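Local coordinates for tRNA-splicing ligase RtcB (PDB 2EPG), which probably joins RNA ends bearing a 2',3'-cyclic phosphate or 3'-phosphate to 5'-hydroxyl ends, using GTP and manganese, in RNA repair, at residues 95-100 with 280-285; 122-127 with 480-485; 392-397 with 473-478. One frame throughout, in Å; residues are numbered along the deposited sequence.

Contact 1: 95-100 with 280-285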
loop_
_atom_site.group_PDB
_atom_site.type_symbol
_atom_site.label_atom_id
_atom_site.label_comp_id
_atom_site.label_asym_id
_atom_site.label_seq_id
_atom_site.Cartn_x
_atom_site.Cartn_y
_atom_site.Cartn_z
ATOM N N GLY A 95 26.581 2.518 3.463
ATOM C CA GLY A 95 26.312 2.313 4.873
ATOM C C GLY A 95 24.873 2.625 5.251
ATOM O O GLY A 95 24.586 3.012 6.387
ATOM N N GLY A 96 23.965 2.447 4.297
ATOM C CA GLY A 96 22.563 2.723 4.539
ATOM C C GLY A 96 21.920 1.852 5.606
ATOM O O GLY A 96 22.384 0.749 5.899
ATOM N N VAL A 97 20.832 2.346 6.182
ATOM C CA VAL A 97 20.136 1.620 7.228
ATOM C C VAL A 97 18.724 1.231 6.828
ATOM O O VAL A 97 18.199 1.703 5.818
ATOM C CB VAL A 97 20.047 2.472 8.517
ATOM C CG1 VAL A 97 21.434 2.690 9.105
ATOM C CG2 VAL A 97 19.367 3.823 8.221
ATOM N N VAL A 98 18.119 0.346 7.611
ATOM C CA VAL A 98 16.737 -0.069 7.389
ATOM C C VAL A 98 16.028 0.195 8.712
ATOM O O VAL A 98 16.548 -0.156 9.783
ATOM C CB VAL A 98 16.595 -1.582 7.006
ATOM C CG1 VAL A 98 17.282 -2.480 8.036
ATOM C CG2 VAL A 98 15.087 -1.949 6.934
ATOM N N SER A 99 14.862 0.830 8.649
ATOM C CA SER A 99 14.116 1.152 9.861
ATOM C C SER A 99 12.673 0.676 9.876
ATOM O O SER A 99 11.876 1.079 9.032
ATOM C CB SER A 99 14.118 2.650 10.096
ATOM O OG SER A 99 13.243 2.950 11.158
ATOM N N PRO A 100 12.311 -0.182 10.848
ATOM C CA PRO A 100 10.936 -0.689 10.935
ATOM C C PRO A 100 9.933 0.462 10.979
ATOM O O PRO A 100 8.830 0.365 10.443
ATOM C CB PRO A 100 10.945 -1.490 12.237
ATOM C CG PRO A 100 12.356 -1.975 12.330
ATOM C CD PRO A 100 13.156 -0.763 11.907
ATOM N N LEU A 280 12.942 6.332 15.478
ATOM C CA LEU A 280 13.635 6.233 14.195
ATOM C C LEU A 280 14.577 5.019 14.221
ATOM O O LEU A 280 15.410 4.838 13.321
ATOM C CB LEU A 280 14.447 7.504 13.971
ATOM C CG LEU A 280 14.313 8.262 12.657
ATOM C CD1 LEU A 280 12.856 8.528 12.318
ATOM C CD2 LEU A 280 15.087 9.564 12.792
ATOM N N ALA A 281 14.443 4.204 15.265
ATOM C CA ALA A 281 15.265 3.014 15.458
ATOM C C ALA A 281 15.595 2.308 14.146
ATOM O O ALA A 281 14.697 1.840 13.455
ATOM C CB ALA A 281 14.554 2.059 16.399
ATOM N N ALA A 282 16.886 2.225 13.817
ATOM C CA ALA A 282 17.326 1.598 12.566
ATOM C C ALA A 282 18.610 0.791 12.746
ATOM O O ALA A 282 19.300 0.942 13.741
ATOM C CB ALA A 282 17.550 2.673 11.499
ATOM N N ALA A 283 18.931 -0.043 11.760
ATOM C CA ALA A 283 20.134 -0.857 11.796
ATOM C C ALA A 283 20.711 -0.895 10.388
ATOM O O ALA A 283 19.989 -0.721 9.403
ATOM C CB ALA A 283 19.803 -2.296 12.266
ATOM N N PRO A 284 22.027 -1.106 10.273
ATOM C CA PRO A 284 22.624 -1.156 8.943
ATOM C C PRO A 284 21.962 -2.254 8.137
ATOM O O PRO A 284 21.734 -3.359 8.640
ATOM C CB PRO A 284 24.091 -1.470 9.230
ATOM C CG PRO A 284 24.313 -0.835 10.573
ATOM C CD PRO A 284 23.062 -1.203 11.323
ATOM N N ILE A 285 21.640 -1.931 6.892
ATOM C CA ILE A 285 21.035 -2.880 5.978
ATOM C C ILE A 285 21.927 -4.126 5.904
ATOM O O ILE A 285 21.434 -5.250 5.893
ATOM C CB ILE A 285 20.893 -2.237 4.570
ATOM C CG1 ILE A 285 19.749 -1.219 4.573
ATOM C CG2 ILE A 285 20.658 -3.304 3.511
ATOM C CD1 ILE A 285 19.845 -0.215 3.467
#
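Val-98 and Ala-283 form an antiparallel hydrogen-bonded pair: Val-98 N reaches Ala-283 O at 2.8 Å, and Ala-283 N returns a bond to Val-98 O at 3.1 Å. The next pair, Val-97 with Pro-284, is non-hydrogen-bonded, which suits a proline that has no N-H to give. Beyond it the chain is tied once more, Ile-285 N donating to Gly-96 O over 3.0 Å in an almost straight bond (173° at the hydrogen). The methyl of Ala-282 sits between two residues of the other segment, 3.9 Å from Val-97 CB and 3.7 Å from Ser-99 CB. Ile-285 bends back over the backbone of 96-97; with CG1 anti to its own carbonyl carbon (chi1 -74°), the ethyl branch lies against the Val-97 carbonyl, CD1 3.5 Å from Val-97 O, while CG1 meets Val-98 CB at 4.0 Å. A CB on Gly-96 would come tightly against Ile-285 CD1. An alanine in place of Ile-285 would remove this ethyl branch and probably leave a gap over the Val-97 peptide and beside Val-98. The isoleucine also rests on Leu-294 of helix 288-321 and Leu-353 of strand 350-357, and Ser-99 N is bonded to His-355 NE2 of the same strand. The whole is a two-stranded antiparallel sheet of minimal length, strands 97-98 and 283-284, buried between helices 250-265 and 288-321 and strand 350-357.

Contact 2: 122-127 with 480-485; sequences DLLPRQ and RPLIVV
Leu-123, on helix 120-123, meets Leu-482: its CD2 lies 3.8 Å from Leu-482 CD1 as the two leucines slide past each other in opposite directions. CG anti to the backbone N (chi1 -171°) and a chi2 of 90° together bring CD2 of Leu-123 to this place. Leu-124 opens a short 3-10 segment (124-125) at a more exposed position and crosses Leu-482 at about a right angle, its CD1 4.1 Å from Leu-482 CD2, so both methyls of Leu-482 are engaged by consecutive residues. Arg-126 then occupies the N-cap position of helix 127-137. Gln-127, in the first turn of that helix, stretches out across Leu-482: NE2 lies 3.9 Å from Leu-482 CB and 3.5 Å from Leu-482 O. Its aliphatic part and Ile-483 pass one another running opposite ways, with Gln-127 CG 4.1 Å from Ile-483 CG1, and Ile-483 CD1 touches the backbone at Gln-127 O. Leu-482 and Ile-483 both face Val-219 of strand 216-225 in a classic beta bulge at a corner of strand 474-486. From there the two side chains reach the junction of helices 120-123 and 127-137, where Leu-130 touches both Leu-123 and Ile-483.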
loop_
_atom_site.group_PDB
_atom_site.type_symbol
_atom_site.label_atom_id
_atom_site.label_comp_id
_atom_site.label_asym_id
_atom_site.label_seq_id
_atom_site.Cartn_x
_atom_site.Cartn_y
_atom_site.Cartn_z
ATOM N N ASP A 122 -26.594 -4.024 -13.678
ATOM C CA ASP A 122 -26.612 -5.468 -13.482
ATOM C C ASP A 122 -26.513 -5.868 -12.025
ATOM O O ASP A 122 -27.020 -6.913 -11.622
ATOM C CB ASP A 122 -25.439 -6.116 -14.210
ATOM C CG ASP A 122 -25.473 -5.884 -15.702
ATOM O OD1 ASP A 122 -24.380 -5.902 -16.321
ATOM O OD2 ASP A 122 -26.586 -5.702 -16.257
ATOM N N LEU A 123 -25.872 -5.026 -11.231
ATOM C CA LEU A 123 -25.637 -5.340 -9.828
ATOM C C LEU A 123 -26.703 -4.926 -8.822
ATOM O O LEU A 123 -27.079 -5.709 -7.945
ATOM C CB LEU A 123 -24.310 -4.723 -9.393
ATOM C CG LEU A 123 -23.861 -5.170 -8.012
ATOM C CD1 LEU A 123 -23.024 -6.419 -8.201
ATOM C CD2 LEU A 123 -23.049 -4.089 -7.324
ATOM N N LEU A 124 -27.163 -3.690 -8.946
ATOM C CA LEU A 124 -28.142 -3.120 -8.046
ATOM C C LEU A 124 -29.278 -4.043 -7.615
ATOM O O LEU A 124 -29.571 -4.152 -6.428
ATOM C CB LEU A 124 -28.698 -1.835 -8.664
ATOM C CG LEU A 124 -28.508 -0.554 -7.848
ATOM C CD1 LEU A 124 -27.146 -0.558 -7.176
ATOM C CD2 LEU A 124 -28.654 0.654 -8.759
ATOM N N PRO A 125 -29.928 -4.729 -8.564
ATOM C CA PRO A 125 -31.022 -5.607 -8.122
ATOM C C PRO A 125 -30.637 -6.780 -7.204
ATOM O O PRO A 125 -31.512 -7.406 -6.593
ATOM C CB PRO A 125 -31.674 -6.045 -9.441
ATOM C CG PRO A 125 -30.569 -5.918 -10.455
ATOM C CD PRO A 125 -29.837 -4.670 -10.035
ATOM N N ARG A 126 -29.338 -7.067 -7.087
ATOM C CA ARG A 126 -28.876 -8.159 -6.223
ATOM C C ARG A 126 -27.948 -7.639 -5.129
ATOM O O ARG A 126 -27.228 -8.403 -4.480
ATOM C CB ARG A 126 -28.127 -9.211 -7.038
ATOM C CG ARG A 126 -28.824 -9.635 -8.316
ATOM C CD ARG A 126 -28.209 -10.917 -8.827
ATOM N NE ARG A 126 -28.313 -11.041 -10.273
ATOM C CZ ARG A 126 -27.890 -12.101 -10.950
ATOM N NH1 ARG A 126 -28.009 -12.142 -12.271
ATOM N NH2 ARG A 126 -27.356 -13.125 -10.305
ATOM N N GLN A 127 -27.971 -6.327 -4.943
ATOM C CA GLN A 127 -27.140 -5.649 -3.961
ATOM C C GLN A 127 -27.215 -6.270 -2.561
ATOM O O GLN A 127 -26.193 -6.465 -1.889
ATOM C CB GLN A 127 -27.546 -4.178 -3.918
ATOM C CG GLN A 127 -26.791 -3.349 -2.929
ATOM C CD GLN A 127 -27.117 -1.872 -3.051
ATOM O OE1 GLN A 127 -28.277 -1.486 -3.204
ATOM N NE2 GLN A 127 -26.091 -1.039 -2.967
ATOM N N ARG A 480 -17.003 4.964 -6.739
ATOM C CA ARG A 480 -17.957 5.275 -5.682
ATOM C C ARG A 480 -18.429 3.958 -5.047
ATOM O O ARG A 480 -18.783 3.009 -5.747
ATOM C CB ARG A 480 -19.132 6.061 -6.271
ATOM C CG ARG A 480 -20.101 6.581 -5.228
ATOM C CD ARG A 480 -20.975 7.706 -5.767
ATOM N NE ARG A 480 -21.763 8.282 -4.685
ATOM C CZ ARG A 480 -22.759 7.649 -4.075
ATOM N NH1 ARG A 480 -23.417 8.242 -3.087
ATOM N NH2 ARG A 480 -23.117 6.428 -4.470
ATOM N N PRO A 481 -18.427 3.879 -3.711
ATOM C CA PRO A 481 -18.854 2.661 -3.009
ATOM C C PRO A 481 -20.358 2.413 -2.986
ATOM O O PRO A 481 -21.148 3.355 -2.952
ATOM C CB PRO A 481 -18.298 2.863 -1.604
ATOM C CG PRO A 481 -18.424 4.342 -1.420
ATOM C CD PRO A 481 -17.975 4.908 -2.754
ATOM N N LEU A 482 -20.732 1.135 -3.012
ATOM C CA LEU A 482 -22.127 0.709 -2.969
ATOM C C LEU A 482 -22.337 -0.167 -1.744
ATOM O O LEU A 482 -23.363 -0.073 -1.075
ATOM C CB LEU A 482 -22.486 -0.114 -4.206
ATOM C CG LEU A 482 -22.613 0.611 -5.542
ATOM C CD1 LEU A 482 -22.498 -0.397 -6.669
ATOM C CD2 LEU A 482 -23.935 1.350 -5.597
ATOM N N ILE A 483 -21.358 -1.034 -1.483
ATOM C CA ILE A 483 -21.395 -1.958 -0.355
ATOM C C ILE A 483 -20.080 -1.916 0.403
ATOM O O ILE A 483 -19.009 -2.008 -0.199
ATOM C CB ILE A 483 -21.583 -3.423 -0.797
ATOM C CG1 ILE A 483 -22.888 -3.594 -1.568
ATOM C CG2 ILE A 483 -21.567 -4.329 0.431
ATOM C CD1 ILE A 483 -23.030 -4.987 -2.176
ATOM N N VAL A 484 -20.165 -1.807 1.725
ATOM C CA VAL A 484 -18.973 -1.772 2.556
ATOM C C VAL A 484 -19.023 -2.919 3.562
ATOM O O VAL A 484 -19.986 -3.045 4.322
ATOM C CB VAL A 484 -18.851 -0.424 3.319
ATOM C CG1 VAL A 484 -17.716 -0.505 4.324
ATOM C CG2 VAL A 484 -18.579 0.728 2.337
ATOM N N VAL A 485 -17.997 -3.765 3.537
ATOM C CA VAL A 485 -17.881 -4.899 4.452
ATOM C C VAL A 485 -16.653 -4.632 5.330
ATOM O O VAL A 485 -15.525 -4.548 4.821
ATOM C CB VAL A 485 -17.676 -6.232 3.684
ATOM C CG1 VAL A 485 -17.484 -7.381 4.668
ATOM C CG2 VAL A 485 -18.873 -6.504 2.783
#

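Contact 3: 392-397 with 473-478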
loop_
_atom_site.group_PDB
_atom_site.type_symbol
_atom_site.label_atom_id
_atom_site.label_comp_id
_atom_site.label_asym_id
_atom_site.label_seq_id
_atom_site.Cartn_x
_atom_site.Cartn_y
_atom_site.Cartn_z
ATOM N N TYR A 392 -9.749 6.362 -5.934
ATOM C CA TYR A 392 -9.266 6.806 -7.236
ATOM C C TYR A 392 -8.254 5.813 -7.803
ATOM O O TYR A 392 -7.634 5.039 -7.071
ATOM C CB TYR A 392 -8.602 8.190 -7.139
ATOM C CG TYR A 392 -9.507 9.315 -6.636
ATOM C CD1 TYR A 392 -9.824 9.443 -5.279
ATOM C CD2 TYR A 392 -10.066 10.233 -7.522
ATOM C CE1 TYR A 392 -10.672 10.446 -4.825
ATOM C CE2 TYR A 392 -10.916 11.244 -7.070
ATOM C CZ TYR A 392 -11.211 11.338 -5.727
ATOM O OH TYR A 392 -12.059 12.330 -5.298
ATOM N N VAL A 393 -8.122 5.819 -9.120
ATOM C CA VAL A 393 -7.147 4.985 -9.789
ATOM C C VAL A 393 -6.286 6.005 -10.544
ATOM O O VAL A 393 -6.815 6.815 -11.322
ATOM C CB VAL A 393 -7.793 4.025 -10.809
ATOM C CG1 VAL A 393 -6.701 3.251 -11.530
ATOM C CG2 VAL A 393 -8.767 3.061 -10.097
ATOM N N LEU A 394 -4.983 5.998 -10.270
ATOM C CA LEU A 394 -4.057 6.893 -10.939
ATOM C C LEU A 394 -3.125 5.996 -11.734
ATOM O O LEU A 394 -3.278 4.777 -11.720
ATOM C CB LEU A 394 -3.243 7.696 -9.910
ATOM C CG LEU A 394 -4.042 8.329 -8.757
ATOM C CD1 LEU A 394 -3.091 9.042 -7.786
ATOM C CD2 LEU A 394 -5.065 9.304 -9.304
ATOM N N ALA A 395 -2.176 6.598 -12.443
ATOM C CA ALA A 395 -1.183 5.842 -13.191
ATOM C C ALA A 395 0.174 6.458 -12.857
ATOM O O ALA A 395 0.275 7.675 -12.681
ATOM C CB ALA A 395 -1.454 5.919 -14.696
ATOM N N GLY A 396 1.203 5.617 -12.758
ATOM C CA GLY A 396 2.543 6.096 -12.446
ATOM C C GLY A 396 3.125 6.906 -13.592
ATOM O O GLY A 396 2.764 6.702 -14.745
ATOM N N THR A 397 4.044 7.812 -13.293
ATOM C CA THR A 397 4.592 8.649 -14.348
ATOM C C THR A 397 6.088 8.593 -14.462
ATOM O O THR A 397 6.785 8.143 -13.558
ATOM C CB THR A 397 4.227 10.117 -14.126
ATOM O OG1 THR A 397 4.940 10.604 -12.984
ATOM C CG2 THR A 397 2.718 10.252 -13.883
ATOM N N GLY A 473 1.411 11.420 -10.501
ATOM C CA GLY A 473 0.252 10.553 -10.444
ATOM C C GLY A 473 -0.872 11.041 -11.336
ATOM O O GLY A 473 -1.633 11.931 -10.949
ATOM N N LYS A 474 -0.984 10.456 -12.527
ATOM C CA LYS A 474 -2.012 10.855 -13.463
ATOM C C LYS A 474 -3.366 10.243 -13.091
ATOM O O LYS A 474 -3.464 9.033 -12.870
ATOM C CB LYS A 474 -1.628 10.413 -14.872
ATOM C CG LYS A 474 -2.727 10.655 -15.900
ATOM C CD LYS A 474 -2.388 10.033 -17.248
ATOM C CE LYS A 474 -1.270 10.771 -17.940
ATOM N NZ LYS A 474 -1.027 10.217 -19.306
ATOM N N LYS A 475 -4.400 11.081 -13.015
ATOM C CA LYS A 475 -5.743 10.607 -12.695
ATOM C C LYS A 475 -6.304 9.758 -13.807
ATOM O O LYS A 475 -6.242 10.133 -14.972
ATOM C CB LYS A 475 -6.695 11.774 -12.458
ATOM C CG LYS A 475 -6.457 12.472 -11.144
ATOM C CD LYS A 475 -7.343 13.693 -10.990
ATOM C CE LYS A 475 -8.805 13.328 -10.950
ATOM N NZ LYS A 475 -9.646 14.569 -10.791
ATOM N N VAL A 476 -6.854 8.604 -13.444
ATOM C CA VAL A 476 -7.435 7.716 -14.430
ATOM C C VAL A 476 -8.924 7.555 -14.197
ATOM O O VAL A 476 -9.716 7.717 -15.121
ATOM C CB VAL A 476 -6.767 6.334 -14.405
ATOM C CG1 VAL A 476 -7.427 5.430 -15.447
ATOM C CG2 VAL A 476 -5.265 6.490 -14.656
ATOM N N ALA A 477 -9.319 7.237 -12.966
ATOM C CA ALA A 477 -10.746 7.078 -12.682
ATOM C C ALA A 477 -11.088 7.274 -11.226
ATOM O O ALA A 477 -10.206 7.307 -10.367
ATOM C CB ALA A 477 -11.234 5.692 -13.150
ATOM N N ARG A 478 -12.385 7.421 -10.962
ATOM C CA ARG A 478 -12.888 7.584 -9.609
ATOM C C ARG A 478 -13.921 6.503 -9.396
ATOM O O ARG A 478 -14.692 6.190 -10.303
ATOM C CB ARG A 478 -13.526 8.959 -9.388
ATOM C CG ARG A 478 -13.943 9.158 -7.940
ATOM C CD ARG A 478 -14.453 10.569 -7.678
ATOM N NE ARG A 478 -15.740 10.818 -8.314
ATOM C CZ ARG A 478 -16.262 12.027 -8.476
ATOM N NH1 ARG A 478 -17.441 12.174 -9.061
ATOM N NH2 ARG A 478 -15.589 13.092 -8.066
#
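Val-393 and Ala-477 lie at the centre of the tight part of this antiparallel pairing. Val-393 N donates to Ala-477 O at 2.8 Å, and Val-393 O is gripped twice, by Val-476 N at 2.8 Å and Ala-477 N at 3.0 Å, both donors in the plane of its carbonyl. This shared acceptor marks a classic beta bulge, which shifts the register by one residue; beyond it Ala-395 and Lys-474 exchange a pair of backbone bonds. The extra residue, Val-476, starts toward the partner strand from CA, and its CG2 lies 3.9 Å from Ala-395 CB. On the face of Tyr-392 and Leu-394, Leu-394 CD2 rests on CA and CG of Lys-475, and Val-464 of helix 462-470 packs on all three side chains. Arg-478 lies beside Tyr-392 on this face, its CG over the ring, offset toward the rim, and its CD 3.7 Å from Tyr-392 CE2. Looser are the outer ends of the partly exposed lysines: Lys-475 has a cation-pi partner in Tyr-226, and Lys-474, on the face of Val-393 and Ala-395, leads away. The guanidinium of Arg-478, 74° from the ring plane, is salt-bridged to Asp-223 through NE and in cation-pi contact with Tyr-390. Together with the CH-pi contact this probably fixes the arginine's rotation and steadies Tyr-392, which touches Ala-412 of the predicted GMP site.

Contacts 2 and 3 share strand 474-486: contact 3 pairs its beginning with strand 391-395, and contact 2 packs a later part against the junction of helices 120-123 and 127-137. Contact 1 stands apart, its centre about 45 Å from that of contact 2 and about 32 Å from that of contact 3, across the centre of the chain from both. It is almost wholly buried, though its sheet is tiny. Contact 3 is buried along the backbone but edged with partly exposed basic residues. Backbone hydrogen bonds dominate contacts 1 and 3, whereas contact 2 joins buried and exposed leucines and the partly exposed Gln-127, its aliphatic part on Ile-483 and its amide across Leu-482.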